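Local coordinates for Non-ribosomal peptide synthetase (Streptomyces halstedii, PDB 3WV4), which belongs to the ANL superfamily of AMP-binding enzymes and forms the N-terminal domain of a non-ribosomal peptide synthetase, at residues 169-172 with 173-177; 402-405 with 406-409. All coordinates share one frame; numbering follows the deposited sequence.

Interaction 1: 169-172 with 173-177; sequences DSLW and ADVER
Val-175 lays its CG1 methyl over one face of the Trp-172 indole, three residues back along helix 168-180. Val-175 CG1 stands 3.9 Å from the centroid of the Trp-172 six-membered ring and only 7° off the ring normal, a CH-pi contact. A branched residue suits this place because its two methyls serve two neighbours: CG1, anti to the backbone N (chi1 166°), faces the indole, while Val-175 CG2 turns to Leu-171, whose CD1 lies 3.8 Å from it. The Leu-171 and Val-175 side chains run side by side one turn apart, pointing the same way.

Glu-176 meets the same indole differently. Its side chain crosses Trp-172 at about a right angle, and Glu-176 OE2 comes to the ring edge near its plane, 3.7 Å from Trp-172 CD1, with the carboxylate turned 55° from the ring. Their backbones are joined by the helix bond from Glu-176 N to Trp-172 O (2.9 Å), which keeps the two residues one turn apart. Farther round, Arg-177 NH2 makes a salt bridge of 3.2 Å with Asp-174 OD1, which lies in the guanidinium plane yet is met from above its own carboxylate plane.

Leu-171 and Val-175 pack against Phe-83 of helix 73-89, and Trp-172 against Ala-110 of helix 106-116. With charged residues on other sides, this is the pattern of an amphipathic helix packed on neighbouring helices in an alpha/beta fold.

Interaction 2: 402-405 with 406-409; sequences WRAP and EITA
Ala-404 O is gripped twice by one residue, Thr-408, through its hydroxyl and its backbone amide. Thr-408 N lies 3.1 Å from Ala-404 O and approaches nearly head-on, with a C=O...N angle of 161°. Thr-408 OG1 donates to Ala-404 O at 2.9 Å from above the carbonyl plane, 49° out of it. The side-chain torsion makes this double hold possible: with chi1 at -67°, OG1 sits beside its own backbone N, and both donors face the same oxygen. Thr-408 OG1 also bonds Tyr-401 N, tying the first turn back to the preceding loop.

Ala-404 occupies the N-cap position of helix 405-411. Pro-405 follows at the first turn, where a residue without an N-H costs the helix no hydrogen bond and the ring restrains phi to a helical value. Pro-405 O accepts the next helix bond, from Ala-409 N at 2.8 Å. Apolar contact is slight, with Ala-404 CB 4.4 Å from Ile-407 CB.

The hydroxyl gives its proton to Ala-404 O and accepts from Tyr-401 N. Thr-408 thus acts as both donor and acceptor, and the helix start is held chiefly by directional polar bonds.

Overall arrangement
Both interactions are local, but they belong to different parts of the chain and share no helix or strand, with centres 37 Å apart and nearest atoms about 21 Å apart. Interaction 1 lies within a single helix, 168-180, and is partly buried: its apolar side faces helices 73-89 and 106-116, while charged residues occupy more open positions. Interaction 2 is a surface contact at the junction where the loop after strand 388-393 becomes helix 405-411. The chemistry follows the setting. Aromatic and aliphatic groups make the side-chain contacts that face the protein body in residues 169-177, whereas residues 402-409 rely on carbonyl, amide and hydroxyl groups that start a short helix.

Interaction 1: 169-172 with 173-177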
ATOM      1  N   ASP A 169      20.199  -6.614   8.937  1.00 52.91           N
ATOM      2  CA  ASP A 169      20.720  -7.738   9.731  1.00 54.12           C
ATOM      3  C   ASP A 169      21.404  -7.253  10.969  1.00 55.45           C
ATOM      4  O   ASP A 169      21.092  -7.672  12.072  1.00 64.98           O
ATOM      5  CB  ASP A 169      21.739  -8.478   8.905  1.00 58.58           C
ATOM      6  CG  ASP A 169      21.192  -8.835   7.520  1.00 64.78           C
ATOM      7  OD1 ASP A 169      20.312  -9.741   7.459  1.00 60.75           O
ATOM      8  OD2 ASP A 169      21.599  -8.151   6.513  1.00 66.77           O
ATOM      9  N   SER A 170      22.358  -6.359  10.808  1.00 53.69           N
ATOM     10  CA  SER A 170      23.079  -5.927  11.953  1.00 53.78           C
ATOM     11  C   SER A 170      22.066  -5.408  12.979  1.00 48.49           C
ATOM     12  O   SER A 170      22.034  -5.878  14.140  1.00 47.17           O
ATOM     13  CB  SER A 170      24.166  -4.912  11.571  1.00 55.55           C
ATOM     14  OG  SER A 170      23.733  -3.581  11.760  1.00 61.81           O
ATOM     15  N   LEU A 171      21.225  -4.456  12.580  1.00 43.53           N
ATOM     16  CA  LEU A 171      20.326  -3.860  13.580  1.00 40.14           C
ATOM     17  C   LEU A 171      19.277  -4.826  14.091  1.00 36.95           C
ATOM     18  O   LEU A 171      18.763  -4.637  15.176  1.00 38.08           O
ATOM     19  CB  LEU A 171      19.626  -2.596  13.124  1.00 40.90           C
ATOM     20  CG  LEU A 171      18.385  -2.762  12.228  1.00 43.20           C
ATOM     21  CD1 LEU A 171      17.104  -2.833  13.063  1.00 39.85           C
ATOM     22  CD2 LEU A 171      18.299  -1.621  11.236  1.00 40.61           C
ATOM     23  N   TRP A 172      18.942  -5.855  13.332  1.00 37.74           N
ATOM     24  CA  TRP A 172      17.996  -6.843  13.812  1.00 38.66           C
ATOM     25  C   TRP A 172      18.511  -7.575  15.044  1.00 42.22           C
ATOM     26  O   TRP A 172      17.721  -7.964  15.865  1.00 37.99           O
ATOM     27  CB  TRP A 172      17.541  -7.835  12.719  1.00 39.31           C
ATOM     28  CG  TRP A 172      16.107  -8.274  12.951  1.00 38.49           C
ATOM     29  CD1 TRP A 172      15.672  -9.510  13.336  1.00 37.21           C
ATOM     30  CD2 TRP A 172      14.936  -7.444  12.846  1.00 36.89           C
ATOM     31  NE1 TRP A 172      14.307  -9.493  13.479  1.00 39.03           N
ATOM     32  CE2 TRP A 172      13.835  -8.235  13.201  1.00 37.60           C
ATOM     33  CE3 TRP A 172      14.723  -6.099  12.516  1.00 39.52           C
ATOM     34  CZ2 TRP A 172      12.537  -7.732  13.218  1.00 39.03           C
ATOM     35  CZ3 TRP A 172      13.424  -5.599  12.514  1.00 38.14           C
ATOM     36  CH2 TRP A 172      12.354  -6.406  12.875  1.00 36.71           C
ATOM     37  N   ALA A 173      19.834  -7.744  15.184  1.00 41.67           N
ATOM     38  CA  ALA A 173      20.354  -8.373  16.407  1.00 43.66           C
ATOM     39  C   ALA A 173      19.859  -7.639  17.641  1.00 43.37           C
ATOM     40  O   ALA A 173      19.411  -8.256  18.614  1.00 45.42           O
ATOM     41  CB  ALA A 173      21.896  -8.408  16.394  1.00 45.55           C
ATOM     42  N   ASP A 174      19.961  -6.317  17.605  1.00 42.96           N
ATOM     43  CA  ASP A 174      19.477  -5.481  18.698  1.00 45.61           C
ATOM     44  C   ASP A 174      17.994  -5.587  18.886  1.00 45.04           C
ATOM     45  O   ASP A 174      17.531  -5.621  20.014  1.00 48.77           O
ATOM     46  CB  ASP A 174      19.845  -4.006  18.445  1.00 49.51           C
ATOM     47  CG  ASP A 174      21.352  -3.790  18.455  1.00 53.29           C
ATOM     48  OD1 ASP A 174      22.058  -4.584  19.154  1.00 49.12           O
ATOM     49  OD2 ASP A 174      21.812  -2.854  17.753  1.00 54.84           O
ATOM     50  N   VAL A 175      17.238  -5.598  17.789  1.00 42.91           N
ATOM     51  CA  VAL A 175      15.779  -5.663  17.896  1.00 40.52           C
ATOM     52  C   VAL A 175      15.397  -6.953  18.592  1.00 38.58           C
ATOM     53  O   VAL A 175      14.440  -6.996  19.362  1.00 37.75           O
ATOM     54  CB  VAL A 175      15.068  -5.555  16.528  1.00 38.91           C
ATOM     55  CG1 VAL A 175      13.599  -5.959  16.622  1.00 40.65           C
ATOM     56  CG2 VAL A 175      15.140  -4.142  16.003  1.00 40.45           C
ATOM     57  N   GLU A 176      16.105  -8.026  18.292  1.00 38.83           N
ATOM     58  CA  GLU A 176      15.813  -9.303  18.966  1.00 41.19           C
ATOM     59  C   GLU A 176      16.111  -9.250  20.477  1.00 40.67           C
ATOM     60  O   GLU A 176      15.309  -9.742  21.296  1.00 40.78           O
ATOM     61  CB  GLU A 176      16.573 -10.439  18.279  1.00 45.12           C
ATOM     62  CG  GLU A 176      15.957 -10.738  16.927  1.00 49.59           C
ATOM     63  CD  GLU A 176      16.647 -11.835  16.156  1.00 56.51           C
ATOM     64  OE1 GLU A 176      17.906 -11.908  16.181  1.00 60.86           O
ATOM     65  OE2 GLU A 176      15.918 -12.582  15.466  1.00 60.44           O
ATOM     66  N   ARG A 177      17.223  -8.635  20.845  1.00 41.19           N
ATOM     67  CA  ARG A 177      17.536  -8.477  22.258  1.00 47.14           C
ATOM     68  C   ARG A 177      16.438  -7.682  22.910  1.00 43.99           C
ATOM     69  O   ARG A 177      15.958  -8.011  23.974  1.00 42.49           O
ATOM     70  CB  ARG A 177      18.826  -7.725  22.449  1.00 51.73           C
ATOM     71  CG  ARG A 177      20.102  -8.480  22.129  1.00 59.96           C
ATOM     72  CD  ARG A 177      21.337  -7.639  22.569  1.00 63.80           C
ATOM     73  NE  ARG A 177      21.326  -6.243  22.016  1.00 64.18           N
ATOM     74  CZ  ARG A 177      20.804  -5.161  22.640  1.00 63.83           C
ATOM     75  NH1 ARG A 177      20.258  -5.253  23.859  1.00 65.07           N
ATOM     76  NH2 ARG A 177      20.801  -3.977  22.048  1.00 56.93           N
TER

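Interaction 2: 402-405 with 406-409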
ATOM      1  N   TRP A 402       5.047  16.272   0.033  1.00 39.78           N
ATOM      2  CA  TRP A 402       5.926  16.632   1.119  1.00 40.50           C
ATOM      3  C   TRP A 402       6.772  17.899   0.757  1.00 44.41           C
ATOM      4  O   TRP A 402       7.492  17.898  -0.243  1.00 39.57           O
ATOM      5  CB  TRP A 402       6.813  15.438   1.408  1.00 39.47           C
ATOM      6  CG  TRP A 402       7.946  15.659   2.339  1.00 39.29           C
ATOM      7  CD1 TRP A 402       9.270  15.630   2.021  1.00 37.82           C
ATOM      8  CD2 TRP A 402       7.870  15.920   3.730  1.00 41.36           C
ATOM      9  NE1 TRP A 402      10.037  15.820   3.142  1.00 38.70           N
ATOM     10  CE2 TRP A 402       9.198  16.044   4.201  1.00 41.10           C
ATOM     11  CE3 TRP A 402       6.813  16.029   4.644  1.00 41.04           C
ATOM     12  CZ2 TRP A 402       9.503  16.284   5.536  1.00 43.38           C
ATOM     13  CZ3 TRP A 402       7.119  16.294   5.999  1.00 43.54           C
ATOM     14  CH2 TRP A 402       8.459  16.422   6.420  1.00 45.59           C
ATOM     15  N   ARG A 403       6.627  18.959   1.570  1.00 48.36           N
ATOM     16  CA  ARG A 403       7.397  20.209   1.457  1.00 50.80           C
ATOM     17  C   ARG A 403       7.423  20.807   0.050  1.00 53.66           C
ATOM     18  O   ARG A 403       8.468  21.252  -0.430  1.00 56.96           O
ATOM     19  CB  ARG A 403       8.828  19.992   1.949  1.00 50.26           C
ATOM     20  CG  ARG A 403       8.870  19.619   3.416  1.00 48.47           C
ATOM     21  CD  ARG A 403      10.275  19.677   3.966  1.00 49.65           C
ATOM     22  NE  ARG A 403      10.310  19.424   5.403  1.00 47.91           N
ATOM     23  CZ  ARG A 403      11.407  19.112   6.081  1.00 45.61           C
ATOM     24  NH1 ARG A 403      12.580  18.985   5.475  1.00 46.13           N
ATOM     25  NH2 ARG A 403      11.326  18.909   7.368  1.00 46.93           N
ATOM     26  N   ALA A 404       6.271  20.814  -0.599  1.00 51.86           N
ATOM     27  CA  ALA A 404       6.156  21.359  -1.939  1.00 56.27           C
ATOM     28  C   ALA A 404       4.803  22.047  -2.056  1.00 58.12           C
ATOM     29  O   ALA A 404       3.938  21.567  -2.763  1.00 53.19           O
ATOM     30  CB  ALA A 404       6.297  20.253  -2.972  1.00 54.20           C
ATOM     31  N   PRO A 405       4.610  23.172  -1.339  1.00 65.13           N
ATOM     32  CA  PRO A 405       3.281  23.832  -1.296  1.00 68.26           C
ATOM     33  C   PRO A 405       2.740  24.245  -2.679  1.00 64.82           C
ATOM     34  O   PRO A 405       1.553  24.145  -2.938  1.00 60.10           O
ATOM     35  CB  PRO A 405       3.525  25.079  -0.426  1.00 72.29           C
ATOM     36  CG  PRO A 405       4.801  24.819   0.309  1.00 71.18           C
ATOM     37  CD  PRO A 405       5.625  23.927  -0.586  1.00 68.12           C
ATOM     38  N   GLU A 406       3.629  24.691  -3.547  1.00 64.53           N
ATOM     39  CA  GLU A 406       3.248  25.205  -4.861  1.00 67.44           C
ATOM     40  C   GLU A 406       2.609  24.106  -5.698  1.00 64.43           C
ATOM     41  O   GLU A 406       1.470  24.243  -6.178  1.00 60.19           O
ATOM     42  CB  GLU A 406       4.498  25.754  -5.572  1.00 68.93           C
ATOM     43  CG  GLU A 406       4.274  26.413  -6.909  1.00 75.93           C
ATOM     44  CD  GLU A 406       3.925  27.885  -6.779  1.00 82.43           C
ATOM     45  OE1 GLU A 406       2.936  28.208  -6.079  1.00 89.63           O
ATOM     46  OE2 GLU A 406       4.636  28.722  -7.376  1.00 82.66           O
ATOM     47  N   ILE A 407       3.359  23.013  -5.854  1.00 62.60           N
ATOM     48  CA  ILE A 407       2.898  21.842  -6.621  1.00 59.37           C
ATOM     49  C   ILE A 407       1.603  21.252  -6.018  1.00 49.71           C
ATOM     50  O   ILE A 407       0.757  20.754  -6.745  1.00 47.83           O
ATOM     51  CB  ILE A 407       3.966  20.721  -6.690  1.00 59.94           C
ATOM     52  CG1 ILE A 407       5.315  21.257  -7.195  1.00 64.03           C
ATOM     53  CG2 ILE A 407       3.474  19.611  -7.608  1.00 59.69           C
ATOM     54  CD1 ILE A 407       5.408  21.359  -8.711  1.00 64.64           C
ATOM     55  N   THR A 408       1.491  21.327  -4.695  1.00 45.39           N
ATOM     56  CA  THR A 408       0.368  20.782  -3.945  1.00 46.85           C
ATOM     57  C   THR A 408      -0.859  21.627  -4.226  1.00 47.49           C
ATOM     58  O   THR A 408      -1.954  21.087  -4.444  1.00 46.00           O
ATOM     59  CB  THR A 408       0.669  20.805  -2.407  1.00 44.53           C
ATOM     60  OG1 THR A 408       1.727  19.885  -2.099  1.00 42.23           O
ATOM     61  CG2 THR A 408      -0.554  20.484  -1.575  1.00 42.88           C
ATOM     62  N   ALA A 409      -0.674  22.946  -4.218  1.00 47.95           N
ATOM     63  CA  ALA A 409      -1.782  23.869  -4.462  1.00 51.61           C
ATOM     64  C   ALA A 409      -2.477  23.641  -5.797  1.00 51.06           C
ATOM     65  O   ALA A 409      -3.695  23.865  -5.887  1.00 55.24           O
ATOM     66  CB  ALA A 409      -1.313  25.318  -4.367  1.00 56.16           C
TER